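Side-chain contacts in protein BA42 (Bizionia argentinensis, PDB 4OA3), which is of unknown function but binds two calcium ions and consists of a stand-alone TPM domain: residues D19-A24 / G30-H35; D23-T28 / D135-P140; T60-G65 / K127-K132; F77-D82 / D92-T97. All coordinates share one frame; numbering follows the deposited sequence. Where two conformers were deposited one is given.

From the N terminus, helix 11-24 is the first element to be tied down: interaction 1 closes the short turn that leads from it to strand 31-37. Interaction 2 starts from the same helix end and closes the longest loop, bringing the 135-140 segment, near the C terminus, up to the two calcium ions that Glu31 of interaction 1 also binds. Inside that loop, interaction 3 joins the turn before strand 65-71 to the end of helix 110-128. Interaction 4 is nested deeper still, holding edge strand 76-81 against the start of helix 95-105. Interactions 2 and 3 meet where Thr28 OG1 bonds to Phe129 O, and interactions 3 and 4 where Asp82 N bonds to Gly65 O.

Interaction 1: D19-A24 / G30-H35. With CA (calcium ion), chain C; CA (calcium ion), chain B.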
loop_
_atom_site.group_PDB
_atom_site.type_symbol
_atom_site.label_atom_id
_atom_site.label_comp_id
_atom_site.label_asym_id
_atom_site.label_seq_id
_atom_site.Cartn_x
_atom_site.Cartn_y
_atom_site.Cartn_z
ATOM N N ASP A 19 8.294 -8.730 -2.711
ATOM C CA ASP A 19 9.574 -8.270 -3.280
ATOM C C ASP A 19 9.446 -6.797 -3.760
ATOM O O ASP A 19 10.367 -5.999 -3.542
ATOM C CB ASP A 19 9.992 -9.121 -4.497
ATOM C CG ASP A 19 10.449 -10.533 -4.176
ATOM O OD1 ASP A 19 10.638 -10.836 -2.993
ATOM O OD2 ASP A 19 10.552 -11.351 -5.117
ATOM N N ALA A 20 8.274 -6.420 -4.297
ATOM C CA ALA A 20 8.026 -5.037 -4.739
ATOM C C ALA A 20 8.018 -4.074 -3.546
ATOM O O ALA A 20 8.568 -2.982 -3.602
ATOM C CB ALA A 20 6.713 -4.947 -5.496
ATOM N N ILE A 21 7.446 -4.516 -2.406
ATOM C CA ILE A 21 7.471 -3.696 -1.206
ATOM C C ILE A 21 8.912 -3.487 -0.758
ATOM O O ILE A 21 9.308 -2.379 -0.396
ATOM C CB ILE A 21 6.611 -4.306 -0.062
ATOM C CG1 ILE A 21 5.125 -4.263 -0.496
ATOM C CG2 ILE A 21 6.816 -3.522 1.237
ATOM C CD1 ILE A 21 4.140 -4.988 0.405
ATOM N N ARG A 22 9.710 -4.581 -0.738
ATOM C CA ARG A 22 11.099 -4.453 -0.309
ATOM C C ARG A 22 11.870 -3.469 -1.182
ATOM O O ARG A 22 12.608 -2.633 -0.658
ATOM C CB ARG A 22 11.781 -5.818 -0.342
ATOM C CG ARG A 22 13.172 -5.818 0.243
ATOM C CD ARG A 22 13.655 -7.237 0.506
ATOM N NE ARG A 22 12.752 -7.945 1.412
ATOM C CZ ARG A 22 12.692 -7.782 2.733
ATOM N NH1 ARG A 22 13.514 -6.940 3.350
ATOM N NH2 ARG A 22 11.823 -8.474 3.450
ATOM N N ASP A 23 11.639 -3.503 -2.468
ATOM C CA ASP A 23 12.312 -2.587 -3.399
ATOM C C ASP A 23 11.832 -1.160 -3.202
ATOM O O ASP A 23 12.647 -0.233 -3.145
ATOM C CB ASP A 23 12.093 -3.024 -4.858
ATOM C CG ASP A 23 12.792 -4.307 -5.254
ATOM O OD1 ASP A 23 13.853 -4.606 -4.668
ATOM O OD2 ASP A 23 12.312 -4.980 -6.200
ATOM N N ALA A 24 10.512 -0.962 -3.035
ATOM C CA ALA A 24 9.976 0.371 -2.800
ATOM C C ALA A 24 10.535 1.006 -1.533
ATOM O O ALA A 24 10.810 2.195 -1.489
ATOM C CB ALA A 24 8.461 0.300 -2.711
ATOM N N GLY A 30 9.192 5.710 3.895
ATOM C CA GLY A 30 7.815 5.266 4.025
ATOM C C GLY A 30 7.716 3.746 4.052
ATOM O O GLY A 30 8.612 3.029 3.586
ATOM N N GLU A 31 6.655 3.263 4.684
ATOM C CA GLU A 31 6.432 1.831 4.848
ATOM C C GLU A 31 5.140 1.442 4.199
ATOM O O GLU A 31 4.145 2.149 4.376
ATOM C CB GLU A 31 6.414 1.489 6.308
ATOM C CG GLU A 31 7.761 1.693 7.004
ATOM C CD GLU A 31 8.700 0.507 6.959
ATOM O OE1 GLU A 31 8.196 -0.642 6.877
ATOM O OE2 GLU A 31 9.944 0.708 6.989
ATOM N N ILE A 32 5.135 0.371 3.428
ATOM C CA ILE A 32 3.970 -0.033 2.643
ATOM C C ILE A 32 3.487 -1.415 3.003
ATOM O O ILE A 32 4.280 -2.327 3.111
ATOM C CB ILE A 32 4.303 0.012 1.119
ATOM C CG1 ILE A 32 4.705 1.417 0.691
ATOM C CG2 ILE A 32 3.117 -0.518 0.287
ATOM C CD1 ILE A 32 5.484 1.459 -0.569
ATOM N N ARG A 33 2.154 -1.587 3.181
ATOM C CA ARG A 33 1.550 -2.912 3.290
ATOM C C ARG A 33 0.321 -3.005 2.429
ATOM O O ARG A 33 -0.317 -1.987 2.106
ATOM C CB ARG A 33 1.143 -3.295 4.718
ATOM C CG ARG A 33 2.339 -3.361 5.651
ATOM C CD ARG A 33 2.037 -4.040 6.970
ATOM N NE ARG A 33 1.756 -5.457 6.744
ATOM C CZ ARG A 33 1.256 -6.269 7.656
ATOM N NH1 ARG A 33 0.965 -5.817 8.865
ATOM N NH2 ARG A 33 1.028 -7.535 7.361
ATOM N N VAL A 34 0.002 -4.222 2.033
ATOM C CA VAL A 34 -1.205 -4.582 1.315
ATOM C C VAL A 34 -2.072 -5.406 2.245
ATOM O O VAL A 34 -1.563 -6.290 2.949
ATOM C CB VAL A 34 -0.876 -5.389 0.051
ATOM C CG1 VAL A 34 -2.120 -5.936 -0.644
ATOM C CG2 VAL A 34 -0.068 -4.552 -0.930
ATOM N N HIS A 35 -3.393 -5.133 2.221
ATOM C CA HIS A 35 -4.368 -5.959 2.932
ATOM C C HIS A 35 -5.419 -6.368 1.923
ATOM O O HIS A 35 -5.956 -5.515 1.203
ATOM C CB HIS A 35 -5.055 -5.235 4.073
ATOM C CG HIS A 35 -6.184 -6.012 4.706
ATOM N ND1 HIS A 35 -5.964 -6.906 5.747
ATOM C CD2 HIS A 35 -7.515 -5.950 4.465
ATOM C CE1 HIS A 35 -7.176 -7.321 6.117
ATOM N NE2 HIS A 35 -8.115 -6.791 5.377
HETATM CA CA CA C . 12.026 1.539 6.340
HETATM CA CA CA B . 8.207 -2.670 5.650
HETATM O O HOH W 1 11.160 2.347 4.277
HETATM O O HOH W 2 5.825 -2.730 5.362
HETATM O O HOH W 3 11.219 3.497 7.564
HETATM O O HOH W 4 12.126 -0.693 5.259
#
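Ile32 meets Ile21 and Ala24 across this helix-on-strand contact, in which the antiparallel helix axis passes 8.5 Å from that of the strand. Just ahead of it, Gly30 O accepts a hydrogen bond from a calcium-bound water, and Glu31 turns its CB away from the helix. The Glu31 chain bends at chi2 (-88°), and its carboxylate bridges the two calcium ions, OE1 on one at 2.4 Å and OE2 on the other at 2.3 Å. Ile32 then faces the helix: its CD1 reaches Ala24 CB at 3.8 Å, while its CG2 lies 4.3 Å from Ile21 CG1. Ile21 CG2 abuts the carbonyl oxygen, 3.4 Å from Ile32 O, which also accepts a hydrogen bond from a water on the Glu31 OE1 calcium. Arg33 points away, and its NH2 bonds to Thr142 O. Val34 ends the contact with a looser touch, its CG2 4.4 Å from Ile21 CD1. The pairing is buried and wholly apolar between side chains, with one strand face given to the helix and Glu31 on the other given to metal. Ile118 of helix 110-128 touches Ile21, Ala24 and Val34, and strand 65-71 lies beside strand 31-37, with Val66 against Ile32.

Interaction 2: D23-T28 / D135-P140; sequences DAEKNT and DIDELP. With CA (calcium ion), chain B; CA (calcium ion), chain C.
Glu25 and Asp137 meet through a shared calcium ion, and metal bonds dominate the contact. Glu25, extended beyond CG, grips this ion with both carboxylate oxygens, whereas Asp137 gives it OD1 alone, at 2.4 Å. The carboxylate planes stand 81° apart, and Glu25 OE1 comes within 3.2 Å of Asp137 OD1. Leu139 O adds a backbone ligand, and Glu31 and Asn141 complete the protein's share of the site. The second calcium is clasped by both oxygens of Asp135, OD1 at 2.5 Å and OD2 at 2.4 Å, joined by Ile136 O and Glu31 OE2.

Water forms the other link. One molecule donates to Glu25 OE1 and to Asp137 OD2, each at 2.8 Å, tying the two carboxylates together a second time. Another, bound to the second calcium, also donates to Glu25 OE1, so this oxygen serves one ion directly and the other through water. Outside the segments, Ile32 N bonds to Glu25 OE2.

No direct hydrogen bond joins the segments. The nearby carboxylates would probably repel one another without the cations, which suggests that calcium is a main link between the irregular 135-140 loop and the end of helix 11-24.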
loop_
_atom_site.group_PDB
_atom_site.type_symbol
_atom_site.label_atom_id
_atom_site.label_comp_id
_atom_site.label_asym_id
_atom_site.label_seq_id
_atom_site.Cartn_x
_atom_site.Cartn_y
_atom_site.Cartn_z
ATOM N N ASP A 23 11.639 -3.503 -2.468
ATOM C CA ASP A 23 12.312 -2.587 -3.399
ATOM C C ASP A 23 11.832 -1.160 -3.202
ATOM O O ASP A 23 12.647 -0.233 -3.145
ATOM C CB ASP A 23 12.093 -3.024 -4.858
ATOM C CG ASP A 23 12.792 -4.307 -5.254
ATOM O OD1 ASP A 23 13.853 -4.606 -4.668
ATOM O OD2 ASP A 23 12.312 -4.980 -6.200
ATOM N N ALA A 24 10.512 -0.962 -3.035
ATOM C CA ALA A 24 9.976 0.371 -2.800
ATOM C C ALA A 24 10.535 1.006 -1.533
ATOM O O ALA A 24 10.810 2.195 -1.489
ATOM C CB ALA A 24 8.461 0.300 -2.711
ATOM N N GLU A 25 10.706 0.199 -0.466
ATOM C CA GLU A 25 11.220 0.692 0.791
ATOM C C GLU A 25 12.734 0.958 0.789
ATOM O O GLU A 25 13.265 1.410 1.804
ATOM C CB GLU A 25 10.831 -0.276 1.935
ATOM C CG GLU A 25 9.329 -0.272 2.206
ATOM C CD GLU A 25 8.905 -1.082 3.414
ATOM O OE1 GLU A 25 9.788 -1.714 4.048
ATOM O OE2 GLU A 25 7.690 -1.103 3.735
ATOM N N LYS A 26 13.407 0.750 -0.342
ATOM C CA LYS A 26 14.801 1.203 -0.494
ATOM C C LYS A 26 14.806 2.611 -1.141
ATOM O O LYS A 26 15.874 3.205 -1.260
ATOM C CB LYS A 26 15.593 0.244 -1.363
ATOM C CG LYS A 26 15.799 -1.128 -0.759
ATOM C CD LYS A 26 16.494 -2.021 -1.770
ATOM C CE LYS A 26 16.596 -3.440 -1.304
ATOM N NZ LYS A 26 16.760 -4.384 -2.444
ATOM N N ASN A 27 13.645 3.124 -1.599
ATOM C CA ASN A 27 13.538 4.459 -2.214
ATOM C C ASN A 27 12.983 5.492 -1.267
ATOM O O ASN A 27 13.100 6.702 -1.515
ATOM C CB ASN A 27 12.607 4.400 -3.422
ATOM C CG ASN A 27 13.144 3.575 -4.545
ATOM O OD1 ASN A 27 14.358 3.520 -4.774
ATOM N ND2 ASN A 27 12.261 3.003 -5.348
ATOM N N THR A 28 12.377 5.049 -0.186
ATOM C CA THR A 28 11.744 5.961 0.772
ATOM C C THR A 28 11.832 5.411 2.182
ATOM O O THR A 28 12.006 4.205 2.341
ATOM C CB THR A 28 10.245 6.124 0.402
ATOM O OG1 THR A 28 9.613 7.035 1.299
ATOM C CG2 THR A 28 9.480 4.775 0.418
ATOM N N ASP A 135 17.983 3.237 7.716
ATOM C CA ASP A 135 16.568 2.918 7.623
ATOM C C ASP A 135 16.267 1.668 8.415
ATOM O O ASP A 135 17.026 0.703 8.351
ATOM C CB ASP A 135 16.159 2.638 6.166
ATOM C CG ASP A 135 14.687 2.266 6.046
ATOM O OD1 ASP A 135 13.853 3.184 6.012
ATOM O OD2 ASP A 135 14.394 1.060 5.970
ATOM N N ILE A 136 15.138 1.676 9.106
ATOM C CA ILE A 136 14.622 0.536 9.859
ATOM C C ILE A 136 13.434 -0.007 9.033
ATOM O O ILE A 136 12.654 0.796 8.513
ATOM C CB ILE A 136 14.151 1.021 11.242
ATOM C CG1 ILE A 136 15.351 1.558 12.076
ATOM C CG2 ILE A 136 13.384 -0.104 11.992
ATOM C CD1 ILE A 136 14.972 2.137 13.358
ATOM N N ASP A 137 13.275 -1.340 8.942
ATOM C CA ASP A 137 12.095 -1.927 8.286
ATOM C C ASP A 137 11.046 -1.985 9.415
ATOM O O ASP A 137 11.028 -2.900 10.239
ATOM C CB ASP A 137 12.428 -3.297 7.700
ATOM C CG ASP A 137 11.371 -3.829 6.757
ATOM O OD1 ASP A 137 10.228 -3.305 6.777
ATOM O OD2 ASP A 137 11.680 -4.770 6.000
ATOM N N GLU A 138 10.301 -0.890 9.557
ATOM C CA GLU A 138 9.400 -0.664 10.686
ATOM C C GLU A 138 8.151 -1.506 10.711
ATOM O O GLU A 138 7.692 -1.874 11.792
ATOM C CB GLU A 138 9.046 0.826 10.754
ATOM C CG GLU A 138 10.242 1.728 11.033
ATOM C CD GLU A 138 9.928 3.205 10.956
ATOM O OE1 GLU A 138 9.620 3.680 9.842
ATOM O OE2 GLU A 138 10.054 3.902 11.990
ATOM N N LEU A 139 7.596 -1.809 9.544
ATOM C CA LEU A 139 6.389 -2.607 9.427
ATOM C C LEU A 139 6.686 -3.837 8.603
ATOM O O LEU A 139 7.418 -3.753 7.626
ATOM C CB LEU A 139 5.268 -1.832 8.730
ATOM C CG LEU A 139 4.887 -0.483 9.360
ATOM C CD1 LEU A 139 3.776 0.196 8.553
ATOM C CD2 LEU A 139 4.470 -0.617 10.813
ATOM N N PRO A 140 6.093 -5.003 8.932
ATOM C CA PRO A 140 6.291 -6.178 8.093
ATOM C C PRO A 140 5.788 -5.993 6.664
ATOM O O PRO A 140 4.888 -5.171 6.410
ATOM C CB PRO A 140 5.527 -7.291 8.819
ATOM C CG PRO A 140 4.660 -6.648 9.714
ATOM C CD PRO A 140 5.159 -5.267 10.031
HETATM CA CA CA B . 8.207 -2.670 5.650
HETATM CA CA CA C . 12.026 1.539 6.340
HETATM O O HOH W 5 11.541 -3.741 3.399
HETATM O O HOH W 6 14.220 -0.661 3.377
HETATM O O HOH W 4 12.126 -0.693 5.259
HETATM O O HOH W 1 11.160 2.347 4.277
HETATM O O HOH W 3 11.219 3.497 7.564
HETATM O O HOH W 2 5.825 -2.730 5.362
#

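Interaction 3: T60-G65 / K127-K132; sequences TKLQNG and KYFPWK
Asn64 has its CG between the backbone N and the carbonyl carbon (chi1 62°), while Phe129 sets its ring beside its own backbone N, and these torsions set Asn64 ND2 near Phe129 CG and CD1, with Asn64 CB over the ring centre. The motif is a type I beta turn, Thr60 to Gln63, which leads into strand 65-71 and here meets the chain leaving helix 110-128. Asn64 CB makes a CH-pi contact, 4.0 Å from the ring centroid and almost exactly on the ring normal. The amide plane is steeply inclined to the ring, at 70°, and Asn64 ND2 lies 3.5 Å from Phe129 CD1; the same nitrogen makes a weak hydrogen bond to Ser29 OG. Leu62 comes to the ring edge, near its plane, its CD1 4.0 Å from Phe129 CD1. Ile85 of helix 83-86 touches both Asn64 and Phe129. With an alanine at Phe129, Asn64 CB would probably lose the face it rests on and Leu62 its edge contact, leaving a gap between the turn and the helix end. Behind the contact, the Asn64 backbone is tied to the start of the turn: its N donates to Thr60 OG1 at 3.0 Å, with an N-H...O angle of 144°.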
loop_
_atom_site.group_PDB
_atom_site.type_symbol
_atom_site.label_atom_id
_atom_site.label_comp_id
_atom_site.label_asym_id
_atom_site.label_seq_id
_atom_site.Cartn_x
_atom_site.Cartn_y
_atom_site.Cartn_z
ATOM N N THR A 60 5.439 3.898 13.017
ATOM C CA THR A 60 6.554 4.369 12.225
ATOM C C THR A 60 6.994 5.693 12.870
ATOM O O THR A 60 6.146 6.446 13.355
ATOM C CB THR A 60 6.199 4.546 10.740
ATOM O OG1 THR A 60 5.284 5.633 10.565
ATOM C CG2 THR A 60 5.691 3.262 10.106
ATOM N N LYS A 61 8.301 5.975 12.861
ATOM C CA LYS A 61 8.835 7.205 13.453
ATOM C C LYS A 61 8.176 8.443 12.843
ATOM O O LYS A 61 7.819 9.370 13.577
ATOM C CB LYS A 61 10.334 7.279 13.228
ATOM C CG LYS A 61 10.988 8.451 13.963
ATOM C CD LYS A 61 12.502 8.448 13.824
ATOM C CE LYS A 61 12.959 8.696 12.405
ATOM N NZ LYS A 61 14.415 8.997 12.328
ATOM N N LEU A 62 8.081 8.492 11.488
ATOM C CA LEU A 62 7.559 9.669 10.771
ATOM C C LEU A 62 6.086 9.596 10.402
ATOM O O LEU A 62 5.609 10.452 9.659
ATOM C CB LEU A 62 8.397 9.934 9.513
ATOM C CG LEU A 62 9.869 10.159 9.749
ATOM C CD1 LEU A 62 10.600 10.387 8.434
ATOM C CD2 LEU A 62 10.105 11.356 10.689
ATOM N N GLN A 63 5.332 8.605 10.948
ATOM C CA GLN A 63 3.898 8.487 10.675
ATOM C C GLN A 63 3.671 8.455 9.173
ATOM O O GLN A 63 2.786 9.120 8.633
ATOM C CB GLN A 63 3.107 9.610 11.367
ATOM C CG GLN A 63 3.445 9.718 12.847
ATOM C CD GLN A 63 2.504 10.656 13.555
ATOM O OE1 GLN A 63 2.786 11.844 13.701
ATOM N NE2 GLN A 63 1.346 10.162 13.963
ATOM N N ASN A 64 4.494 7.620 8.501
ATOM C CA ASN A 64 4.486 7.521 7.067
ATOM C C ASN A 64 4.241 6.122 6.509
ATOM O O ASN A 64 4.757 5.760 5.466
ATOM C CB ASN A 64 5.725 8.175 6.466
ATOM C CG ASN A 64 7.009 7.526 6.902
ATOM O OD1 ASN A 64 7.033 6.672 7.763
ATOM N ND2 ASN A 64 8.103 7.890 6.255
ATOM N N GLY A 65 3.467 5.343 7.246
ATOM C CA GLY A 65 2.987 4.067 6.734
ATOM C C GLY A 65 1.818 4.309 5.809
ATOM O O GLY A 65 1.064 5.282 5.972
ATOM N N LYS A 127 9.566 11.526 -2.535
ATOM C CA LYS A 127 9.583 12.972 -2.712
ATOM C C LYS A 127 9.599 13.686 -1.391
ATOM O O LYS A 127 10.306 14.676 -1.224
ATOM C CB LYS A 127 8.396 13.418 -3.567
ATOM C CG LYS A 127 8.306 14.913 -3.748
ATOM C CD LYS A 127 7.447 15.261 -4.920
ATOM C CE LYS A 127 7.157 16.751 -4.892
ATOM N NZ LYS A 127 6.551 17.196 -6.176
ATOM N N TYR A 128 8.806 13.190 -0.429
ATOM C CA TYR A 128 8.676 13.782 0.892
ATOM C C TYR A 128 9.416 13.068 2.015
ATOM O O TYR A 128 9.633 13.657 3.073
ATOM C CB TYR A 128 7.182 13.812 1.251
ATOM C CG TYR A 128 6.383 14.681 0.303
ATOM C CD1 TYR A 128 6.204 16.032 0.556
ATOM C CD2 TYR A 128 5.772 14.142 -0.820
ATOM C CE1 TYR A 128 5.517 16.848 -0.337
ATOM C CE2 TYR A 128 5.080 14.948 -1.726
ATOM C CZ TYR A 128 4.912 16.293 -1.450
ATOM O OH TYR A 128 4.234 17.123 -2.314
ATOM N N PHE A 129 9.782 11.802 1.812
ATOM C CA PHE A 129 10.358 10.944 2.841
ATOM C C PHE A 129 11.510 10.178 2.243
ATOM O O PHE A 129 11.404 8.992 1.897
ATOM C CB PHE A 129 9.277 9.971 3.380
ATOM C CG PHE A 129 8.144 10.688 4.054
ATOM C CD1 PHE A 129 8.317 11.266 5.301
ATOM C CD2 PHE A 129 6.923 10.838 3.419
ATOM C CE1 PHE A 129 7.297 12.011 5.886
ATOM C CE2 PHE A 129 5.890 11.559 4.021
ATOM C CZ PHE A 129 6.095 12.162 5.226
ATOM N N PRO A 130 12.650 10.852 2.042
ATOM C CA PRO A 130 13.785 10.152 1.443
ATOM C C PRO A 130 14.348 9.022 2.294
ATOM O O PRO A 130 14.303 9.067 3.499
ATOM C CB PRO A 130 14.813 11.271 1.197
ATOM C CG PRO A 130 14.466 12.333 2.128
ATOM C CD PRO A 130 12.972 12.262 2.356
ATOM N N TRP A 131 14.802 7.968 1.631
ATOM C CA TRP A 131 15.444 6.849 2.300
ATOM C C TRP A 131 16.752 7.330 2.938
ATOM O O TRP A 131 17.453 8.167 2.352
ATOM C CB TRP A 131 15.726 5.740 1.295
ATOM C CG TRP A 131 16.368 4.522 1.869
ATOM C CD1 TRP A 131 15.750 3.428 2.390
ATOM C CD2 TRP A 131 17.776 4.259 1.930
ATOM N NE1 TRP A 131 16.687 2.515 2.821
ATOM C CE2 TRP A 131 17.942 3.014 2.570
ATOM C CE3 TRP A 131 18.917 4.969 1.521
ATOM C CZ2 TRP A 131 19.201 2.437 2.764
ATOM C CZ3 TRP A 131 20.166 4.421 1.769
ATOM C CH2 TRP A 131 20.295 3.144 2.326
ATOM N N LYS A 132 17.032 6.841 4.147
ATOM C CA LYS A 132 18.234 7.180 4.912
ATOM C C LYS A 132 19.025 5.910 5.149
ATOM O O LYS A 132 18.449 4.829 5.281
ATOM C CB LYS A 132 17.866 7.789 6.260
ATOM C CG LYS A 132 16.951 8.997 6.191
ATOM C CD LYS A 132 17.562 10.172 5.469
ATOM C CE LYS A 132 16.725 11.428 5.597
ATOM N NZ LYS A 132 16.633 11.917 7.001
#

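Interaction 4: F77-D82 / D92-T97; sequences FVIYGD and DFWDTT
The Trp94 indole lies between two side chains: Ile79 CG2 sits over the centre of one face, 3.4 Å above its plane, and Phe93 CD2 over the opposite face, 3.5 Å away from it. Around the edge, in plane, come Thr97 OG1 and a water that accepts from Trp94 NE1 at 2.8 Å. The Phe93 ring in turn directs its own edge toward Trp94 NE1. Ile79 approaches through its branch methyl; CG2 anti to the backbone N and CG1 beside that N (chi1 -62°) put the methyl over the indole and send CD1 to Thr97. CG2 makes a CH-pi contact 3.6 Å from the centroid of the five-membered ring, 18° off the normal, and CD1 runs on to Thr97 CG2 at 3.6 Å. Ile79 was modelled in two conformers, and these contacts, the CD1 reach to Thr97 above all, hold for the one described.

The contact packs edge strand 76-81 of the mixed sheet against the start of helix 95-105, which is entered through a type I beta turn from Asp92 to Asp95. Behind Trp94 and Thr97, helix 110-128 contributes Ala121, and Val66 of strand 65-71 touches both Ile79 and Trp94. A leucine in place of Trp94 would probably leave Ile79 CG2 without its flat seat and the water without its indole donor. That water also accepts a weak hydrogen bond, 3.1 Å long, from Gly81 N, bridging the strand backbone to the indole.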
loop_
_atom_site.group_PDB
_atom_site.type_symbol
_atom_site.label_atom_id
_atom_site.label_comp_id
_atom_site.label_asym_id
_atom_site.label_seq_id
_atom_site.Cartn_x
_atom_site.Cartn_y
_atom_site.Cartn_z
ATOM N N PHE A 77 -10.479 -0.523 -4.140
ATOM C CA PHE A 77 -9.357 -0.359 -3.235
ATOM C C PHE A 77 -9.284 1.026 -2.706
ATOM O O PHE A 77 -9.887 1.966 -3.249
ATOM C CB PHE A 77 -8.044 -0.759 -3.942
ATOM C CG PHE A 77 -7.690 0.088 -5.130
ATOM C CD1 PHE A 77 -8.124 -0.260 -6.402
ATOM C CD2 PHE A 77 -6.880 1.199 -4.990
ATOM C CE1 PHE A 77 -7.784 0.516 -7.502
ATOM C CE2 PHE A 77 -6.558 1.987 -6.093
ATOM C CZ PHE A 77 -6.989 1.618 -7.339
ATOM N N VAL A 78 -8.515 1.182 -1.644
ATOM C CA VAL A 78 -8.252 2.424 -0.984
ATOM C C VAL A 78 -6.777 2.497 -0.680
ATOM O O VAL A 78 -6.207 1.503 -0.248
ATOM C CB VAL A 78 -9.055 2.514 0.373
ATOM C CG1 VAL A 78 -8.605 3.694 1.261
ATOM C CG2 VAL A 78 -10.529 2.614 0.095
ATOM N N ILE A 79 -6.190 3.665 -0.867
ATOM C CA ILE A 79 -4.837 3.942 -0.454
ATOM C C ILE A 79 -5.014 4.834 0.748
ATOM O O ILE A 79 -5.618 5.921 0.646
ATOM C CB ILE A 79 -4.031 4.618 -1.559
ATOM C CG1 ILE A 79 -3.907 3.700 -2.789
ATOM C CG2 ILE A 79 -2.657 4.998 -1.028
ATOM C CD1 ILE A 79 -3.668 4.500 -4.097
ATOM N N TYR A 80 -4.582 4.340 1.909
ATOM C CA TYR A 80 -4.713 5.059 3.166
ATOM C C TYR A 80 -3.344 5.310 3.741
ATOM O O TYR A 80 -2.659 4.372 4.143
ATOM C CB TYR A 80 -5.573 4.225 4.134
ATOM C CG TYR A 80 -5.831 4.895 5.460
ATOM C CD1 TYR A 80 -4.898 4.839 6.486
ATOM C CD2 TYR A 80 -6.985 5.646 5.669
ATOM C CE1 TYR A 80 -5.042 5.608 7.633
ATOM C CE2 TYR A 80 -7.185 6.345 6.853
ATOM C CZ TYR A 80 -6.210 6.322 7.839
ATOM O OH TYR A 80 -6.367 7.034 9.008
ATOM N N GLY A 81 -2.948 6.566 3.786
ATOM C CA GLY A 81 -1.690 6.984 4.362
ATOM C C GLY A 81 -1.896 7.569 5.751
ATOM O O GLY A 81 -2.961 8.123 6.058
ATOM N N ASP A 82 -0.864 7.464 6.589
ATOM C CA ASP A 82 -0.885 7.975 7.960
ATOM C C ASP A 82 -0.727 9.500 7.967
ATOM O O ASP A 82 -0.460 10.116 6.928
ATOM C CB ASP A 82 0.176 7.289 8.811
ATOM C CG ASP A 82 -0.078 7.282 10.309
ATOM O OD1 ASP A 82 -1.138 7.832 10.745
ATOM O OD2 ASP A 82 0.788 6.791 11.046
ATOM N N ASP A 92 -3.464 15.779 -4.955
ATOM C CA ASP A 92 -3.294 14.818 -6.044
ATOM C C ASP A 92 -2.204 13.752 -5.744
ATOM O O ASP A 92 -1.866 12.989 -6.635
ATOM C CB ASP A 92 -2.931 15.579 -7.349
ATOM C CG ASP A 92 -1.544 16.215 -7.402
ATOM O OD1 ASP A 92 -0.902 16.346 -6.334
ATOM O OD2 ASP A 92 -1.101 16.581 -8.516
ATOM N N PHE A 93 -1.658 13.712 -4.522
ATOM C CA PHE A 93 -0.535 12.846 -4.167
ATOM C C PHE A 93 -0.641 11.401 -4.595
ATOM O O PHE A 93 0.316 10.861 -5.160
ATOM C CB PHE A 93 -0.290 12.932 -2.670
ATOM C CG PHE A 93 0.945 12.176 -2.233
ATOM C CD1 PHE A 93 2.209 12.588 -2.629
ATOM C CD2 PHE A 93 0.834 11.000 -1.494
ATOM C CE1 PHE A 93 3.345 11.849 -2.279
ATOM C CE2 PHE A 93 1.969 10.293 -1.114
ATOM C CZ PHE A 93 3.215 10.703 -1.531
ATOM N N TRP A 94 -1.792 10.772 -4.338
ATOM C CA TRP A 94 -1.962 9.358 -4.661
ATOM C C TRP A 94 -2.496 9.064 -6.046
ATOM O O TRP A 94 -2.686 7.901 -6.370
ATOM C CB TRP A 94 -2.861 8.669 -3.619
ATOM C CG TRP A 94 -2.278 8.575 -2.246
ATOM C CD1 TRP A 94 -2.792 9.092 -1.096
ATOM C CD2 TRP A 94 -1.050 7.930 -1.882
ATOM N NE1 TRP A 94 -2.002 8.738 -0.025
ATOM C CE2 TRP A 94 -0.935 8.012 -0.482
ATOM C CE3 TRP A 94 -0.058 7.254 -2.606
ATOM C CZ2 TRP A 94 0.145 7.464 0.205
ATOM C CZ3 TRP A 94 0.979 6.659 -1.914
ATOM C CH2 TRP A 94 1.095 6.801 -0.538
ATOM N N ASP A 95 -2.697 10.095 -6.912
ATOM C CA ASP A 95 -3.310 9.836 -8.192
ATOM C C ASP A 95 -2.540 8.892 -9.098
ATOM O O ASP A 95 -3.153 8.018 -9.686
ATOM C CB ASP A 95 -3.607 11.149 -8.951
ATOM C CG ASP A 95 -4.659 12.050 -8.325
ATOM O OD1 ASP A 95 -5.231 11.669 -7.275
ATOM O OD2 ASP A 95 -4.904 13.149 -8.881
ATOM N N THR A 96 -1.228 9.057 -9.206
ATOM C CA THR A 96 -0.438 8.173 -10.055
ATOM C C THR A 96 -0.435 6.737 -9.533
ATOM O O THR A 96 -0.439 5.801 -10.334
ATOM C CB THR A 96 0.973 8.712 -10.280
ATOM O OG1 THR A 96 1.719 8.862 -9.077
ATOM C CG2 THR A 96 0.977 10.029 -11.037
ATOM N N THR A 97 -0.479 6.546 -8.193
ATOM C CA THR A 97 -0.520 5.203 -7.602
ATOM C C THR A 97 -1.853 4.539 -7.923
ATOM O O THR A 97 -1.896 3.415 -8.391
ATOM C CB THR A 97 -0.264 5.312 -6.104
ATOM O OG1 THR A 97 1.052 5.868 -5.865
ATOM C CG2 THR A 97 -0.349 3.958 -5.388
HETATM O O HOH W 7 -3.084 9.333 2.480
#